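Local coordinates for DNA-binding protein HU (Thermus thermophilus HB8, PDB 5EKA) that wraps and condenses DNA as a histone-like homodimer, stabilizing it against denaturation in a heat-loving bacterium, at residues S45-Q48 and T54-V57; V6-L11 and M29-L34; L11-A16 and L21-V26. One frame throughout, in Å; residues are numbered along the deposited sequence.

Contact 1: S45-Q48 and T54-V57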
ATOM      1  N   SER A  45      10.199  -1.910 -10.865  1.00 18.06           N
ATOM      2  CA  SER A  45      10.810  -1.971  -9.525  1.00 19.08           C
ATOM      3  C   SER A  45       9.942  -2.828  -8.591  1.00 19.27           C
ATOM      4  O   SER A  45       8.702  -2.891  -8.749  1.00 19.66           O
ATOM      5  CB  SER A  45      10.968  -0.559  -8.939  1.00 18.85           C
ATOM      6  OG  SER A  45      11.878   0.224  -9.730  1.00 19.27           O
ATOM      7  N   LYS A  46      10.594  -3.487  -7.627  1.00 20.17           N
ATOM      8  CA  LYS A  46       9.902  -3.984  -6.431  1.00 22.00           C
ATOM      9  C   LYS A  46       9.829  -2.794  -5.459  1.00 21.12           C
ATOM     10  O   LYS A  46      10.781  -2.029  -5.376  1.00 21.72           O
ATOM     11  CB  LYS A  46      10.694  -5.116  -5.777  1.00 25.42           C
ATOM     12  CG  LYS A  46      11.111  -6.255  -6.687  1.00 30.13           C
ATOM     13  CD  LYS A  46       9.955  -7.125  -7.157  0.60 31.59           C
ATOM     14  CE  LYS A  46      10.403  -8.131  -8.231  0.60 33.15           C
ATOM     15  NZ  LYS A  46      10.373  -7.652  -9.643  0.60 32.94           N
ATOM     16  N   VAL A  47       8.730  -2.659  -4.723  1.00 18.54           N
ATOM     17  CA  VAL A  47       8.580  -1.607  -3.756  1.00 19.31           C
ATOM     18  C   VAL A  47       8.454  -2.333  -2.422  1.00 19.78           C
ATOM     19  O   VAL A  47       7.428  -2.918  -2.120  1.00 19.75           O
ATOM     20  CB  VAL A  47       7.363  -0.710  -4.024  1.00 19.40           C
ATOM     21  CG1 VAL A  47       7.209   0.274  -2.907  1.00 19.45           C
ATOM     22  CG2 VAL A  47       7.512   0.013  -5.349  1.00 18.85           C
ATOM     23  N   GLN A  48       9.497  -2.231  -1.619  1.00 21.06           N
ATOM     24  CA  GLN A  48       9.602  -2.957  -0.378  1.00 23.49           C
ATOM     25  C   GLN A  48       9.328  -1.981   0.772  1.00 25.07           C
ATOM     26  O   GLN A  48      10.000  -0.958   0.896  1.00 27.62           O
ATOM     27  CB  GLN A  48      11.029  -3.537  -0.270  1.00 27.71           C
ATOM     28  CG  GLN A  48      11.352  -4.188   1.059  1.00 33.60           C
ATOM     29  CD  GLN A  48      12.779  -3.852   1.464  1.00 39.50           C
ATOM     30  OE1 GLN A  48      12.951  -3.104   2.578  1.00 42.26           O
ATOM     31  NE2 GLN A  48      13.721  -4.215   0.747  1.00 42.60           N
ATOM     32  N   THR A  54       5.439  -5.990   0.342  1.00 19.74           N
ATOM     33  CA  THR A  54       6.118  -5.625  -0.902  1.00 19.51           C
ATOM     34  C   THR A  54       5.143  -5.599  -2.063  1.00 19.28           C
ATOM     35  O   THR A  54       4.378  -6.555  -2.259  1.00 19.20           O
ATOM     36  CB  THR A  54       7.245  -6.618  -1.169  1.00 22.30           C
ATOM     37  OG1 THR A  54       8.127  -6.626  -0.018  1.00 23.63           O
ATOM     38  CG2 THR A  54       8.028  -6.323  -2.433  1.00 21.93           C
ATOM     39  N   PHE A  55       5.229  -4.533  -2.859  1.00 17.59           N
ATOM     40  CA  PHE A  55       4.542  -4.514  -4.144  1.00 16.89           C
ATOM     41  C   PHE A  55       5.504  -4.922  -5.265  1.00 17.95           C
ATOM     42  O   PHE A  55       6.694  -4.587  -5.261  1.00 18.49           O
ATOM     43  CB  PHE A  55       4.005  -3.120  -4.444  1.00 16.58           C
ATOM     44  CG  PHE A  55       3.005  -2.607  -3.458  1.00 17.52           C
ATOM     45  CD1 PHE A  55       1.656  -2.848  -3.637  1.00 18.21           C
ATOM     46  CD2 PHE A  55       3.413  -1.834  -2.350  1.00 18.16           C
ATOM     47  CE1 PHE A  55       0.713  -2.318  -2.774  1.00 18.94           C
ATOM     48  CE2 PHE A  55       2.459  -1.327  -1.496  1.00 20.04           C
ATOM     49  CZ  PHE A  55       1.125  -1.599  -1.690  1.00 19.63           C
ATOM     50  N   GLU A  56       4.970  -5.613  -6.253  1.00 18.90           N
ATOM     51  CA  GLU A  56       5.787  -6.036  -7.364  1.00 20.81           C
ATOM     52  C   GLU A  56       4.892  -6.243  -8.578  1.00 21.38           C
ATOM     53  O   GLU A  56       3.690  -6.344  -8.460  1.00 22.59           O
ATOM     54  CB  GLU A  56       6.503  -7.344  -7.015  1.00 24.23           C
ATOM     55  CG  GLU A  56       5.591  -8.579  -6.899  1.00 28.44           C
ATOM     56  CD  GLU A  56       6.280  -9.784  -6.260  1.00 35.31           C
ATOM     57  OE1 GLU A  56       7.512  -9.712  -5.978  1.00 38.59           O
ATOM     58  OE2 GLU A  56       5.578 -10.813  -6.051  1.00 39.68           O
ATOM     59  N   VAL A  57       5.506  -6.263  -9.741  1.00 22.95           N
ATOM     60  CA  VAL A  57       4.806  -6.601 -10.977  1.00 23.66           C
ATOM     61  C   VAL A  57       5.010  -8.066 -11.268  1.00 25.29           C
ATOM     62  O   VAL A  57       6.158  -8.532 -11.406  1.00 26.99           O
ATOM     63  CB  VAL A  57       5.366  -5.761 -12.136  1.00 23.98           C
ATOM     64  CG1 VAL A  57       4.708  -6.158 -13.461  1.00 24.45           C
ATOM     65  CG2 VAL A  57       5.157  -4.296 -11.833  1.00 23.36           C
TER
HETATM   66  O   HOH W   1       8.287  -5.741  -9.597  1.00 26.28           O
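K46 lays the aliphatic part of its side chain across E56, its CD 3.5 Å from E56 CB in one of its two modelled conformers. In that conformer the lysine's amine turns to a water, 2.8 Å from K46 NZ, which also accepts from V57 N and donates weakly to S45 O. E56 has R58 as its salt-bridge partner. The strands 46-48 and 54-57 run antiparallel in a beta hairpin. V47 and F55 are a hydrogen-bonded pair, joined by V47 N to F55 O at 2.9 Å (173° at the hydrogen) and F55 N to V47 O at 2.8 Å. T54 CG2 reaches 3.5 Å from V47 O. V47 and F55, both apolar, face the dimer core, where the F55 ring meets F84 of the same chain and, edge-to-face, F84 of the second subunit. On the other face T54 and Q48 form the non-hydrogen-bonded pair, and their polar groups suit its partial exposure. The two V47-F55 backbone bonds thus hold the strands side by side, the water adding to them at the rim, while apolar V47 and F55 lie on the face that packs against the second subunit.

Contact 2: V6-L11 and M29-L34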
ATOM      1  N   VAL A   6     -12.339   2.453   5.391  1.00 21.27           N
ATOM      2  CA  VAL A   6     -11.485   3.548   5.706  1.00 21.12           C
ATOM      3  C   VAL A   6     -10.910   4.066   4.395  1.00 20.27           C
ATOM      4  O   VAL A   6     -10.275   3.324   3.681  1.00 20.26           O
ATOM      5  CB  VAL A   6     -10.380   3.111   6.692  1.00 21.55           C
ATOM      6  CG1 VAL A   6      -9.332   4.214   6.898  1.00 22.61           C
ATOM      7  CG2 VAL A   6     -11.037   2.677   8.010  1.00 23.13           C
ATOM      8  N   THR A   7     -11.150   5.327   4.086  1.00 19.53           N
ATOM      9  CA  THR A   7     -10.700   5.907   2.840  1.00 19.07           C
ATOM     10  C   THR A   7      -9.361   6.607   2.913  1.00 18.82           C
ATOM     11  O   THR A   7      -8.840   6.849   3.996  1.00 17.87           O
ATOM     12  CB  THR A   7     -11.725   6.934   2.352  1.00 20.28           C
ATOM     13  OG1 THR A   7     -11.793   8.025   3.296  1.00 20.73           O
ATOM     14  CG2 THR A   7     -13.072   6.286   2.236  1.00 21.11           C
ATOM     15  N   LYS A   8      -8.840   6.998   1.748  1.00 19.55           N
ATOM     16  CA  LYS A   8      -7.627   7.821   1.697  1.00 19.61           C
ATOM     17  C   LYS A   8      -7.833   9.099   2.526  1.00 20.06           C
ATOM     18  O   LYS A   8      -6.993   9.439   3.359  1.00 18.80           O
ATOM     19  CB  LYS A   8      -7.228   8.119   0.241  1.00 21.53           C
ATOM     20  CG  LYS A   8      -5.932   8.879   0.107  1.00 24.74           C
ATOM     21  CD  LYS A   8      -5.402   8.885  -1.328  1.00 28.04           C
ATOM     22  CE  LYS A   8      -6.439   9.102  -2.399  1.00 33.37           C
ATOM     23  NZ  LYS A   8      -5.867   9.686  -3.654  1.00 35.11           N
ATOM     24  N   ALA A   9      -8.991   9.736   2.358  1.00 20.48           N
ATOM     25  CA  ALA A   9      -9.344  10.915   3.124  1.00 22.02           C
ATOM     26  C   ALA A   9      -9.365  10.638   4.645  1.00 21.94           C
ATOM     27  O   ALA A   9      -8.872  11.474   5.445  1.00 22.81           O
ATOM     28  CB  ALA A   9     -10.694  11.452   2.645  1.00 23.38           C
ATOM     29  N   ASP A  10      -9.928   9.499   5.073  1.00 21.20           N
ATOM     30  CA  ASP A  10      -9.897   9.145   6.495  1.00 21.64           C
ATOM     31  C   ASP A  10      -8.466   8.999   6.998  1.00 20.36           C
ATOM     32  O   ASP A  10      -8.164   9.431   8.083  1.00 21.40           O
ATOM     33  CB  ASP A  10     -10.597   7.835   6.783  1.00 22.01           C
ATOM     34  CG  ASP A  10     -12.097   7.903   6.565  1.00 24.44           C
ATOM     35  OD1 ASP A  10     -12.690   8.990   6.796  1.00 26.31           O
ATOM     36  OD2 ASP A  10     -12.685   6.854   6.161  1.00 25.27           O
ATOM     37  N   LEU A  11      -7.625   8.357   6.196  1.00 19.60           N
ATOM     38  CA  LEU A  11      -6.224   8.160   6.574  1.00 19.61           C
ATOM     39  C   LEU A  11      -5.449   9.457   6.710  1.00 20.30           C
ATOM     40  O   LEU A  11      -4.655   9.586   7.625  1.00 20.11           O
ATOM     41  CB  LEU A  11      -5.540   7.205   5.604  1.00 18.95           C
ATOM     42  CG  LEU A  11      -5.971   5.744   5.756  1.00 19.70           C
ATOM     43  CD1 LEU A  11      -5.479   4.937   4.570  1.00 20.20           C
ATOM     44  CD2 LEU A  11      -5.501   5.099   7.063  1.00 20.51           C
ATOM     45  N   MET A  29       1.529  14.685   0.865  1.00 25.01           N
ATOM     46  CA  MET A  29       2.456  13.564   1.048  1.00 25.18           C
ATOM     47  C   MET A  29       1.877  12.233   0.578  1.00 23.09           C
ATOM     48  O   MET A  29       2.552  11.484  -0.148  1.00 21.49           O
ATOM     49  CB  MET A  29       2.935  13.501   2.501  1.00 26.13           C
ATOM     50  CG  MET A  29       3.831  14.654   2.899  1.00 30.51           C
ATOM     51  SD  MET A  29       4.262  14.433   4.635  0.50 32.19           S
ATOM     52  CE  MET A  29       5.173  15.936   4.917  1.00 39.19           C
ATOM     53  N   VAL A  30       0.617  11.963   0.943  1.00 22.52           N
ATOM     54  CA  VAL A  30      -0.043  10.727   0.568  1.00 21.28           C
ATOM     55  C   VAL A  30      -0.196  10.657  -0.948  1.00 20.01           C
ATOM     56  O   VAL A  30       0.092   9.629  -1.548  1.00 18.39           O
ATOM     57  CB  VAL A  30      -1.407  10.476   1.272  1.00 22.26           C
ATOM     58  CG1 VAL A  30      -2.030   9.173   0.780  1.00 21.96           C
ATOM     59  CG2 VAL A  30      -1.247  10.415   2.787  1.00 23.23           C
ATOM     60  N   ASP A  31      -0.607  11.756  -1.574  1.00 21.75           N
ATOM     61  CA  ASP A  31      -0.794  11.701  -3.028  1.00 23.44           C
ATOM     62  C   ASP A  31       0.552  11.467  -3.723  1.00 22.00           C
ATOM     63  O   ASP A  31       0.644  10.675  -4.652  1.00 23.09           O
ATOM     64  CB  ASP A  31      -1.449  12.986  -3.540  1.00 27.64           C
ATOM     65  CG  ASP A  31      -2.926  13.067  -3.166  1.00 29.93           C
ATOM     66  OD1 ASP A  31      -3.502  12.020  -2.791  1.00 34.55           O
ATOM     67  OD2 ASP A  31      -3.494  14.177  -3.296  1.00 37.54           O
ATOM     68  N   ALA A  32       1.596  12.138  -3.239  1.00 21.12           N
ATOM     69  CA  ALA A  32       2.939  11.941  -3.801  1.00 20.69           C
ATOM     70  C   ALA A  32       3.430  10.522  -3.566  1.00 18.99           C
ATOM     71  O   ALA A  32       4.047   9.933  -4.434  1.00 18.58           O
ATOM     72  CB  ALA A  32       3.944  12.944  -3.241  1.00 21.44           C
ATOM     73  N   LEU A  33       3.194   9.987  -2.374  1.00 18.41           N
ATOM     74  CA  LEU A  33       3.638   8.639  -2.052  1.00 18.51           C
ATOM     75  C   LEU A  33       3.028   7.621  -2.990  1.00 17.77           C
ATOM     76  O   LEU A  33       3.746   6.802  -3.581  1.00 16.64           O
ATOM     77  CB  LEU A  33       3.303   8.313  -0.588  1.00 19.01           C
ATOM     78  CG  LEU A  33       3.613   6.893  -0.138  1.00 18.40           C
ATOM     79  CD1 LEU A  33       5.135   6.624  -0.143  1.00 20.01           C
ATOM     80  CD2 LEU A  33       2.961   6.527   1.205  1.00 18.39           C
ATOM     81  N   LEU A  34       1.706   7.691  -3.167  1.00 17.55           N
ATOM     82  CA  LEU A  34       1.054   6.774  -4.086  1.00 18.55           C
ATOM     83  C   LEU A  34       1.504   6.956  -5.515  1.00 17.34           C
ATOM     84  O   LEU A  34       1.631   5.966  -6.249  1.00 17.99           O
ATOM     85  CB  LEU A  34      -0.455   6.846  -3.911  1.00 19.51           C
ATOM     86  CG  LEU A  34      -0.909   6.468  -2.496  1.00 19.62           C
ATOM     87  CD1 LEU A  34      -2.410   6.674  -2.420  1.00 22.68           C
ATOM     88  CD2 LEU A  34      -0.492   5.056  -2.112  1.00 20.07           C
TER
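The start of helix 8-19 faces the middle of helix 23-42 with the backbones well separated: the nearest CA atoms, those of K8 and V30, are 8.2 Å apart. Every contact between the segments is made by K8. Its CG stands anti to the backbone N (chi1 -176°), which sends the chain out toward the other helix, and a bend at chi3 (42°) turns the amine toward D31. On the way the methylenes slide past two apolar side chains, running counter to both: K8 CG lies 4.0 Å from V30 CG1, and K8 CD lies 3.9 Å from L34 CD1. A lysine suits this place because its long hydrocarbon part can pack against valine and leucine while its charged end reaches the partly exposed rim. Just before K8 the turn from strand into helix is a capping box: T7 is the N-cap, its OG1 accepting from D10 N at 3.0 Å, and D10 appears to accept from T7 N in return, though the position of its oxygen is less certain. Their short side chains suit threonine and aspartate to bonding backbone N-H groups at a helix start. Strand 5-7 precedes this turn, and its V6 and T7 pair in parallel with a strand of the second subunit. At the far end of the lysine, K8 NZ forms a salt bridge with D31 OD1, and the two side chains cross at about a right angle; at 3.4 Å the hydrogen bond within it is weak. The amine also makes a weak bond to the T50 carbonyl of the second subunit, and D31 has a stronger partner in K27, one turn earlier on its own helix.

Contact 3: L11-A16 and L21-V26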
ATOM      1  N   LEU A  11      -7.625   8.357   6.196  1.00 19.60           N
ATOM      2  CA  LEU A  11      -6.224   8.160   6.574  1.00 19.61           C
ATOM      3  C   LEU A  11      -5.449   9.457   6.710  1.00 20.30           C
ATOM      4  O   LEU A  11      -4.655   9.586   7.625  1.00 20.11           O
ATOM      5  CB  LEU A  11      -5.540   7.205   5.604  1.00 18.95           C
ATOM      6  CG  LEU A  11      -5.971   5.744   5.756  1.00 19.70           C
ATOM      7  CD1 LEU A  11      -5.479   4.937   4.570  1.00 20.20           C
ATOM      8  CD2 LEU A  11      -5.501   5.099   7.063  1.00 20.51           C
ATOM      9  N   VAL A  12      -5.692  10.411   5.822  1.00 21.42           N
ATOM     10  CA  VAL A  12      -5.076  11.752   5.946  1.00 23.15           C
ATOM     11  C   VAL A  12      -5.436  12.338   7.300  1.00 24.18           C
ATOM     12  O   VAL A  12      -4.602  12.857   8.016  1.00 24.88           O
ATOM     13  CB  VAL A  12      -5.514  12.690   4.780  1.00 24.15           C
ATOM     14  CG1 VAL A  12      -5.227  14.160   5.071  1.00 26.76           C
ATOM     15  CG2 VAL A  12      -4.893  12.244   3.457  1.00 23.66           C
ATOM     16  N   ASP A  13      -6.712  12.290   7.655  1.00 24.62           N
ATOM     17  CA  ASP A  13      -7.144  12.820   8.943  1.00 26.63           C
ATOM     18  C   ASP A  13      -6.509  12.099  10.125  1.00 25.18           C
ATOM     19  O   ASP A  13      -6.090  12.744  11.084  1.00 27.42           O
ATOM     20  CB  ASP A  13      -8.654  12.750   9.023  1.00 28.96           C
ATOM     21  CG  ASP A  13      -9.327  13.793   8.129  1.00 33.84           C
ATOM     22  OD1 ASP A  13      -8.691  14.815   7.808  1.00 37.68           O
ATOM     23  OD2 ASP A  13     -10.517  13.608   7.758  1.00 38.01           O
ATOM     24  N   GLN A  14      -6.443  10.770  10.070  1.00 22.74           N
ATOM     25  CA  GLN A  14      -5.866   9.982  11.145  1.00 22.88           C
ATOM     26  C   GLN A  14      -4.380  10.264  11.279  1.00 22.19           C
ATOM     27  O   GLN A  14      -3.885  10.407  12.360  1.00 23.02           O
ATOM     28  CB  GLN A  14      -6.064   8.496  10.870  1.00 21.84           C
ATOM     29  CG  GLN A  14      -7.501   8.047  11.029  1.00 22.42           C
ATOM     30  CD  GLN A  14      -7.724   6.603  10.669  1.00 24.05           C
ATOM     31  OE1 GLN A  14      -6.804   5.862  10.500  1.00 24.29           O
ATOM     32  NE2 GLN A  14      -9.002   6.220  10.500  1.00 25.81           N
ATOM     33  N   VAL A  15      -3.694  10.374  10.153  1.00 21.53           N
ATOM     34  CA  VAL A  15      -2.258  10.654  10.161  1.00 21.92           C
ATOM     35  C   VAL A  15      -1.960  12.087  10.624  1.00 24.63           C
ATOM     36  O   VAL A  15      -1.032  12.310  11.406  1.00 25.89           O
ATOM     37  CB  VAL A  15      -1.581  10.374   8.786  1.00 21.18           C
ATOM     38  CG1 VAL A  15      -0.113  10.801   8.843  1.00 21.96           C
ATOM     39  CG2 VAL A  15      -1.652   8.908   8.380  1.00 20.68           C
ATOM     40  N   ALA A  16      -2.724  13.071  10.151  1.00 24.67           N
ATOM     41  CA  ALA A  16      -2.577  14.445  10.660  1.00 27.03           C
ATOM     42  C   ALA A  16      -2.692  14.483  12.179  1.00 28.25           C
ATOM     43  O   ALA A  16      -1.874  15.083  12.885  1.00 29.30           O
ATOM     44  CB  ALA A  16      -3.604  15.370  10.014  1.00 28.29           C
ATOM     45  N   LEU A  21       0.919  17.005  12.212  1.00 37.35           N
ATOM     46  CA  LEU A  21       1.272  17.744  11.010  1.00 38.99           C
ATOM     47  C   LEU A  21       0.010  18.268  10.336  1.00 38.57           C
ATOM     48  O   LEU A  21      -1.087  17.798  10.618  1.00 37.01           O
ATOM     49  CB  LEU A  21       2.132  16.895  10.083  1.00 39.24           C
ATOM     50  CG  LEU A  21       3.466  16.484  10.742  1.00 41.81           C
ATOM     51  CD1 LEU A  21       4.082  15.259  10.068  1.00 41.61           C
ATOM     52  CD2 LEU A  21       4.450  17.659  10.802  1.00 45.88           C
ATOM     53  N   LYS A  22       0.171  19.290   9.503  1.00 40.43           N
ATOM     54  CA  LYS A  22      -0.964  19.926   8.835  1.00 42.77           C
ATOM     55  C   LYS A  22      -1.633  18.984   7.856  1.00 40.08           C
ATOM     56  O   LYS A  22      -0.966  18.277   7.104  1.00 38.37           O
ATOM     57  CB  LYS A  22      -0.533  21.183   8.085  1.00 46.51           C
ATOM     58  CG  LYS A  22       0.051  22.270   8.955  1.00 52.04           C
ATOM     59  CD  LYS A  22       0.442  23.461   8.093  1.00 56.36           C
ATOM     60  CE  LYS A  22       1.861  23.931   8.376  1.00 60.52           C
ATOM     61  NZ  LYS A  22       2.865  22.938   7.885  1.00 59.04           N
ATOM     62  N   LYS A  23      -2.962  18.988   7.866  1.00 40.15           N
ATOM     63  CA  LYS A  23      -3.740  18.164   6.960  1.00 37.70           C
ATOM     64  C   LYS A  23      -3.359  18.429   5.512  1.00 36.58           C
ATOM     65  O   LYS A  23      -3.216  17.483   4.750  1.00 34.76           O
ATOM     66  CB  LYS A  23      -5.240  18.371   7.174  1.00 40.02           C
ATOM     67  CG  LYS A  23      -6.137  17.396   6.420  1.00 41.70           C
ATOM     68  CD  LYS A  23      -7.600  17.847   6.329  1.00 44.03           C
ATOM     69  CE  LYS A  23      -8.216  18.230   7.677  1.00 47.63           C
ATOM     70  NZ  LYS A  23      -8.143  17.245   8.804  1.00 46.80           N
ATOM     71  N   LYS A  24      -3.170  19.696   5.136  1.00 38.91           N
ATOM     72  CA  LYS A  24      -2.767  20.042   3.765  1.00 39.26           C
ATOM     73  C   LYS A  24      -1.442  19.353   3.371  1.00 36.67           C
ATOM     74  O   LYS A  24      -1.255  18.957   2.220  1.00 34.82           O
ATOM     75  CB  LYS A  24      -2.655  21.576   3.571  1.00 44.28           C
ATOM     76  CG  LYS A  24      -1.332  22.188   4.042  1.00 47.52           C
ATOM     77  CD  LYS A  24      -1.290  23.700   3.918  1.00 53.42           C
ATOM     78  CE  LYS A  24       0.156  24.203   3.957  1.00 55.78           C
ATOM     79  NZ  LYS A  24       0.290  25.631   4.385  1.00 60.61           N
ATOM     80  N   ASP A  25      -0.537  19.224   4.340  1.00 35.96           N
ATOM     81  CA  ASP A  25       0.781  18.640   4.107  1.00 34.37           C
ATOM     82  C   ASP A  25       0.668  17.138   4.028  1.00 31.38           C
ATOM     83  O   ASP A  25       1.274  16.526   3.167  1.00 29.50           O
ATOM     84  CB  ASP A  25       1.789  19.050   5.208  1.00 37.25           C
ATOM     85  CG  ASP A  25       2.253  20.531   5.102  1.00 42.04           C
ATOM     86  OD1 ASP A  25       2.011  21.209   4.071  1.00 44.16           O
ATOM     87  OD2 ASP A  25       2.891  21.030   6.061  1.00 45.90           O
ATOM     88  N   VAL A  26      -0.130  16.549   4.905  1.00 28.87           N
ATOM     89  CA  VAL A  26      -0.307  15.080   4.907  1.00 27.29           C
ATOM     90  C   VAL A  26      -0.986  14.690   3.600  1.00 25.50           C
ATOM     91  O   VAL A  26      -0.642  13.720   2.983  1.00 24.83           O
ATOM     92  CB  VAL A  26      -1.151  14.614   6.132  1.00 26.86           C
ATOM     93  CG1 VAL A  26      -1.431  13.137   6.064  1.00 25.36           C
ATOM     94  CG2 VAL A  26      -0.432  14.977   7.449  1.00 28.34           C
TER
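D13 and K23 join the two helices by a salt bridge at the surface, K23 NZ donating to D13 OD1 at 2.7 Å. The amine meets that oxygen from above the carboxylate, 41° out of its plane. Although the aspartate's CB points away from the other segment, its carboxylate comes back toward it, and K23 curls to meet it with bends at chi3 and chi4. The rest of the lysine is also used: K23 CG packs 3.6 Å from V12 CG1, the two side chains crossing at about a right angle. A long charged chain suits this exposed position, since its end can pair at the surface while its methylenes lie on V12. A second salt bridge lies within 21-26, from NZ of K22, the N-cap residue of helix 23-42, to D25 OD2, 2.6 Å away, on the syn side but 31° out of the carboxylate plane.

Inward, V26 points toward helix 8-19 and fits among three of its residues. Its CG1 lies 3.9 Å from V15 CG1 and 4.1 Å from V12 CG1, whereas V26 CG2 faces A16, 4.1 Å from A16 CB. With CG1 anti to the backbone N (chi1 175°), the two methyls of V26 are split between V12 and V15 on one hand and A16 on the other. Near the turn the backbones are close, A16 CA and L21 CA 5.1 Å apart, and the small alanine fits there. This is the helical hairpin of the N-terminal half of HU, a helix-turn-helix in topology but not a DNA-recognition motif, and T19 in the turn bonds to both V15 O and L21 N. V12 extends the apolar layer to V30 on helix 23-42, L11 packs on V6 of strand 5-7, and M29 of the second subunit lies against L21 and V26.

Along the chain contact 3 is nested inside the loop closed by contact 2, and contact 1 follows after the end of helix 23-42. Contacts 2 and 3, with centres 9 Å apart, share L11 and both pair helix 8-19 with helix 23-42; V12 and V30 touch between them, so they form one continuous helical packing. Contact 1 lies on the opposite side of the chain's centre, 19 Å from contact 2 and 25 Å from contact 3 between centres, in the sheet that helix 23-42 leads into. All three touch the second subunit, so the helical layer and the beta hairpin are both built into the homodimer that wraps DNA.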